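Non-structural protein 2 (Human rotavirus C, PDB 2GU0) forms octamers that probably bind single-stranded RNA, hydrolyse nucleoside triphosphates and help build the viroplasms where viral RNA is replicated. Local coordinates at residues A[81-86]-A[134-139]; A[266-271]-A[283-288]. All coordinates share one frame; numbering follows the deposited sequence.

Interactions 1 and 2 fall in different parts of the chain, the first in the N-terminal family region and the second in the C-terminal one, which belongs to the HIT clan. They lie on opposite sides of the chain's centre, with their own centres 35 Å apart and their nearest atoms about 18 Å apart, so neither touches the other. Interaction 1 stands back from the predicted ATP-binding residues: the side chain of L83 is about 8 Å from that of V108, and that of M137 about 11 Å from that of K220. Interaction 2 comes closer, the W266 side chain lying about 5 Å from that of H218.

Interaction 1. Residues A[81-86]-A[134-139]; sequences NLLADT and KAVMIA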
loop_
_atom_site.group_PDB
_atom_site.type_symbol
_atom_site.label_atom_id
_atom_site.label_comp_id
_atom_site.label_asym_id
_atom_site.label_seq_id
_atom_site.Cartn_x
_atom_site.Cartn_y
_atom_site.Cartn_z
ATOM N N ASN A 81 -31.037 -8.239 -4.613
ATOM C CA ASN A 81 -31.082 -8.733 -5.982
ATOM C C ASN A 81 -31.370 -10.221 -6.073
ATOM O O ASN A 81 -31.992 -10.685 -7.017
ATOM C CB ASN A 81 -29.794 -8.386 -6.704
ATOM C CG ASN A 81 -29.792 -6.964 -7.200
ATOM O OD1 ASN A 81 -29.193 -6.082 -6.595
ATOM N ND2 ASN A 81 -30.492 -6.723 -8.298
ATOM N N LEU A 82 -30.916 -10.972 -5.083
ATOM C CA LEU A 82 -31.156 -12.401 -5.048
ATOM C C LEU A 82 -32.668 -12.611 -4.921
ATOM O O LEU A 82 -33.263 -13.422 -5.626
ATOM C CB LEU A 82 -30.435 -13.011 -3.848
ATOM C CG LEU A 82 -30.680 -14.499 -3.642
ATOM C CD1 LEU A 82 -30.030 -15.282 -4.766
ATOM C CD2 LEU A 82 -30.117 -14.915 -2.299
ATOM N N LEU A 83 -33.289 -11.857 -4.027
ATOM C CA LEU A 83 -34.716 -11.978 -3.824
ATOM C C LEU A 83 -35.515 -11.611 -5.077
ATOM O O LEU A 83 -36.425 -12.339 -5.465
ATOM C CB LEU A 83 -35.141 -11.129 -2.624
ATOM C CG LEU A 83 -34.525 -11.603 -1.298
ATOM C CD1 LEU A 83 -34.870 -10.639 -0.180
ATOM C CD2 LEU A 83 -35.024 -13.005 -0.968
ATOM N N ALA A 84 -35.179 -10.499 -5.720
ATOM C CA ALA A 84 -35.890 -10.100 -6.932
ATOM C C ALA A 84 -35.730 -11.197 -7.996
ATOM O O ALA A 84 -36.704 -11.786 -8.452
ATOM C CB ALA A 84 -35.353 -8.765 -7.450
ATOM N N ASP A 85 -34.495 -11.466 -8.384
ATOM C CA ASP A 85 -34.212 -12.507 -9.363
ATOM C C ASP A 85 -34.997 -13.758 -9.039
ATOM O O ASP A 85 -35.704 -14.296 -9.884
ATOM C CB ASP A 85 -32.733 -12.866 -9.338
ATOM C CG ASP A 85 -31.873 -11.798 -9.923
ATOM O OD1 ASP A 85 -32.332 -10.641 -9.997
ATOM O OD2 ASP A 85 -30.732 -12.117 -10.307
ATOM N N THR A 86 -34.860 -14.228 -7.807
ATOM C CA THR A 86 -35.555 -15.434 -7.405
ATOM C C THR A 86 -37.045 -15.291 -7.651
ATOM O O THR A 86 -37.595 -15.962 -8.513
ATOM C CB THR A 86 -35.295 -15.754 -5.933
ATOM O OG1 THR A 86 -33.894 -15.990 -5.747
ATOM C CG2 THR A 86 -36.064 -16.992 -5.510
ATOM N N LYS A 134 -35.160 -23.009 -4.862
ATOM C CA LYS A 134 -35.799 -23.749 -3.773
ATOM C C LYS A 134 -35.217 -23.387 -2.416
ATOM O O LYS A 134 -35.962 -23.191 -1.460
ATOM C CB LYS A 134 -35.676 -25.263 -3.995
ATOM C CG LYS A 134 -36.844 -25.886 -4.734
ATOM C CD LYS A 134 -36.529 -27.304 -5.189
ATOM C CE LYS A 134 -37.620 -27.840 -6.118
ATOM N NZ LYS A 134 -37.266 -29.174 -6.673
ATOM N N ALA A 135 -33.888 -23.308 -2.331
ATOM C CA ALA A 135 -33.221 -22.964 -1.075
ATOM C C ALA A 135 -33.675 -21.591 -0.574
ATOM O O ALA A 135 -33.945 -21.399 0.620
ATOM C CB ALA A 135 -31.700 -22.973 -1.263
ATOM N N VAL A 136 -33.757 -20.642 -1.501
ATOM C CA VAL A 136 -34.174 -19.292 -1.173
ATOM C C VAL A 136 -35.644 -19.212 -0.798
ATOM O O VAL A 136 -36.015 -18.478 0.116
ATOM C CB VAL A 136 -33.927 -18.336 -2.339
ATOM C CG1 VAL A 136 -34.568 -16.996 -2.043
ATOM C CG2 VAL A 136 -32.442 -18.187 -2.578
ATOM N N MET A 137 -36.490 -19.944 -1.509
ATOM C CA MET A 137 -37.905 -19.912 -1.179
ATOM C C MET A 137 -38.075 -20.434 0.232
ATOM O O MET A 137 -38.802 -19.838 1.025
ATOM C CB MET A 137 -38.729 -20.749 -2.157
ATOM C CG MET A 137 -38.863 -20.120 -3.529
ATOM S SD MET A 137 -39.448 -18.415 -3.461
ATOM C CE MET A 137 -41.181 -18.658 -3.220
ATOM N N ILE A 138 -37.406 -21.539 0.555
ATOM C CA ILE A 138 -37.496 -22.074 1.908
ATOM C C ILE A 138 -37.083 -20.962 2.887
ATOM O O ILE A 138 -37.829 -20.626 3.805
ATOM C CB ILE A 138 -36.574 -23.317 2.108
ATOM C CG1 ILE A 138 -37.184 -24.538 1.425
ATOM C CG2 ILE A 138 -36.391 -23.614 3.580
ATOM C CD1 ILE A 138 -36.315 -25.773 1.508
ATOM N N ALA A 139 -35.915 -20.371 2.669
ATOM C CA ALA A 139 -35.418 -19.312 3.535
ATOM C C ALA A 139 -36.396 -18.143 3.707
ATOM O O ALA A 139 -36.358 -17.440 4.727
ATOM C CB ALA A 139 -34.099 -18.806 2.999
#
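The carbonyl oxygen of L82 is gripped twice by T86, one helical turn on, and both residues also touch V136 of the other helix. T86 N gives the ordinary helical bond, while T86 OG1 donates at 2.6 Å to L82 O from the opposite face of the carbonyl plane, tilted 38° out of it. This is a two-helix packing contact of the N-terminal region: the short axes of 81-86 and 134-139 pass 10.6 Å apart, with their N-to-C directions at 110°. A threonine suits this position because it presents two different branches. With OG1 beside its own backbone N (chi1 -62°), the buried hydroxyl bonds to L82 O while still lying against the V136 methyls, and CG2 makes the closest approach, 3.8 Å from V136 CG1. V136 is the residue of its helix most engaged here, and its two methyls meet different leucines. CG2 meets L82 CD2 tip to tip at 4.0 Å, and CG1 also takes L83 CD2, which comes in obliquely at 4.2 Å. The leucines supply long branches that bridge the distance between the backbones. L82 continues onto L115 and I118 of helix 108-119, and L83 onto F7 and C140, so the contact belongs to a larger apolar core. The thioether of M137, also buried, brings SD to 4.2 Å from T86 CG2.

Interaction 2. Residues A[266-271]-A[283-288]; sequences WKTCIG and KTSLYS
Apolar packing between C269 and L286 forms the centre of this contact, in which helix 264-275 meets the short, weakly bonded helical turn at about 285-288. L286 CD2 sits 3.5 Å from C269 CB; C269 SG, turned anti to the backbone N (chi1 169°), lies 3.7 Å from L286 CG. The small cysteine lets the branched leucine come close to the helix backbone. The same CD2 methyl is 3.7 Å from W266 CA and reaches W266 CE3 obliquely at 4.2 Å, the two side chains running side by side in the same direction. Beside this apolar patch, small polar groups meet by packing. T268 OG1 rests against S285 CB at 3.5 Å, and S285 OG lies beside C269 CA. That serine hydroxyl is satisfied by A282 O, just before the turn. Within helix 264-275, I270 CG1 lies 3.5 Å above one face of the W266 indole, offset toward the rim, and W266 NE1 is hydrogen-bonded to S217 O. Helix 231-243 lies against both segments, A235 touching W266 and L286 and L238 touching W266 and I270, while S217 follows strand 213-216, outermost within this chain, of the five-stranded sheet of the HIT-clan region.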
loop_
_atom_site.group_PDB
_atom_site.type_symbol
_atom_site.label_atom_id
_atom_site.label_comp_id
_atom_site.label_asym_id
_atom_site.label_seq_id
_atom_site.Cartn_x
_atom_site.Cartn_y
_atom_site.Cartn_z
ATOM N N TRP A 266 -35.968 -32.309 25.550
ATOM C CA TRP A 266 -36.734 -31.572 24.558
ATOM C C TRP A 266 -37.859 -32.456 24.044
ATOM O O TRP A 266 -39.015 -32.063 24.044
ATOM C CB TRP A 266 -35.803 -31.163 23.409
ATOM C CG TRP A 266 -36.447 -30.327 22.319
ATOM C CD1 TRP A 266 -37.007 -30.779 21.156
ATOM C CD2 TRP A 266 -36.587 -28.902 22.304
ATOM N NE1 TRP A 266 -37.482 -29.724 20.423
ATOM C CE2 TRP A 266 -37.238 -28.561 21.102
ATOM C CE3 TRP A 266 -36.223 -27.883 23.191
ATOM C CZ2 TRP A 266 -37.536 -27.241 20.763
ATOM C CZ3 TRP A 266 -36.520 -26.571 22.856
ATOM C CH2 TRP A 266 -37.170 -26.260 21.650
ATOM N N LYS A 267 -37.500 -33.658 23.613
ATOM C CA LYS A 267 -38.451 -34.623 23.086
ATOM C C LYS A 267 -39.768 -34.659 23.849
ATOM O O LYS A 267 -40.834 -34.494 23.254
ATOM C CB LYS A 267 -37.818 -36.012 23.106
ATOM C CG LYS A 267 -38.761 -37.169 22.811
ATOM C CD LYS A 267 -39.263 -37.144 21.380
ATOM C CE LYS A 267 -39.791 -38.515 20.958
ATOM N NZ LYS A 267 -38.725 -39.565 20.905
ATOM N N THR A 268 -39.688 -34.873 25.162
ATOM C CA THR A 268 -40.875 -34.959 26.017
ATOM C C THR A 268 -41.469 -33.607 26.405
ATOM O O THR A 268 -42.691 -33.451 26.432
ATOM C CB THR A 268 -40.590 -35.738 27.331
ATOM O OG1 THR A 268 -39.561 -35.072 28.071
ATOM C CG2 THR A 268 -40.161 -37.166 27.033
ATOM N N CYS A 269 -40.613 -32.642 26.730
ATOM C CA CYS A 269 -41.094 -31.320 27.109
ATOM C C CYS A 269 -42.008 -30.785 26.019
ATOM O O CYS A 269 -43.068 -30.236 26.301
ATOM C CB CYS A 269 -39.926 -30.358 27.308
ATOM S SG CYS A 269 -40.423 -28.627 27.455
ATOM N N ILE A 270 -41.589 -30.953 24.770
ATOM C CA ILE A 270 -42.373 -30.491 23.633
ATOM C C ILE A 270 -43.561 -31.423 23.439
ATOM O O ILE A 270 -44.528 -31.087 22.763
ATOM C CB ILE A 270 -41.507 -30.428 22.338
ATOM C CG1 ILE A 270 -40.444 -29.338 22.488
ATOM C CG2 ILE A 270 -42.368 -30.122 21.120
ATOM C CD1 ILE A 270 -41.006 -28.000 22.909
ATOM N N GLY A 271 -43.484 -32.603 24.042
ATOM C CA GLY A 271 -44.586 -33.538 23.941
ATOM C C GLY A 271 -45.661 -33.056 24.894
ATOM O O GLY A 271 -46.847 -33.012 24.555
ATOM N N LYS A 283 -41.329 -27.432 31.358
ATOM C CA LYS A 283 -39.975 -26.897 31.274
ATOM C C LYS A 283 -39.036 -27.713 32.146
ATOM O O LYS A 283 -37.825 -27.595 32.045
ATOM C CB LYS A 283 -39.935 -25.445 31.741
ATOM C CG LYS A 283 -40.052 -25.297 33.242
ATOM C CD LYS A 283 -39.536 -23.948 33.738
ATOM C CE LYS A 283 -40.464 -22.807 33.376
ATOM N NZ LYS A 283 -39.884 -21.505 33.792
ATOM N N THR A 284 -39.606 -28.542 33.008
ATOM C CA THR A 284 -38.827 -29.369 33.917
ATOM C C THR A 284 -38.185 -30.572 33.249
ATOM O O THR A 284 -37.000 -30.835 33.441
ATOM C CB THR A 284 -39.711 -29.857 35.088
ATOM O OG1 THR A 284 -40.091 -28.728 35.881
ATOM C CG2 THR A 284 -38.972 -30.873 35.959
ATOM N N SER A 285 -38.966 -31.305 32.466
ATOM C CA SER A 285 -38.452 -32.492 31.796
ATOM C C SER A 285 -37.316 -32.206 30.815
ATOM O O SER A 285 -36.757 -33.127 30.230
ATOM C CB SER A 285 -39.598 -33.238 31.097
ATOM O OG SER A 285 -40.524 -32.340 30.507
ATOM N N LEU A 286 -36.972 -30.930 30.649
ATOM C CA LEU A 286 -35.893 -30.520 29.750
ATOM C C LEU A 286 -34.513 -30.891 30.282
ATOM O O LEU A 286 -33.622 -31.247 29.520
ATOM C CB LEU A 286 -35.916 -29.007 29.536
ATOM C CG LEU A 286 -36.920 -28.381 28.577
ATOM C CD1 LEU A 286 -36.687 -26.881 28.548
ATOM C CD2 LEU A 286 -36.755 -28.978 27.191
ATOM N N TYR A 287 -34.340 -30.788 31.594
ATOM C CA TYR A 287 -33.062 -31.087 32.222
ATOM C C TYR A 287 -33.180 -32.249 33.185
ATOM O O TYR A 287 -32.198 -32.649 33.803
ATOM C CB TYR A 287 -32.588 -29.864 32.983
ATOM C CG TYR A 287 -33.641 -29.372 33.939
ATOM C CD1 TYR A 287 -33.823 -29.977 35.179
ATOM C CD2 TYR A 287 -34.495 -28.336 33.582
ATOM C CE1 TYR A 287 -34.836 -29.560 36.040
ATOM C CE2 TYR A 287 -35.511 -27.911 34.435
ATOM C CZ TYR A 287 -35.678 -28.527 35.660
ATOM O OH TYR A 287 -36.691 -28.114 36.493
ATOM N N SER A 288 -34.382 -32.788 33.322
ATOM C CA SER A 288 -34.587 -33.896 34.238
ATOM C C SER A 288 -34.612 -35.272 33.578
ATOM O O SER A 288 -34.681 -36.284 34.274
ATOM C CB SER A 288 -35.869 -33.679 35.041
ATOM O OG SER A 288 -36.988 -33.601 34.183
#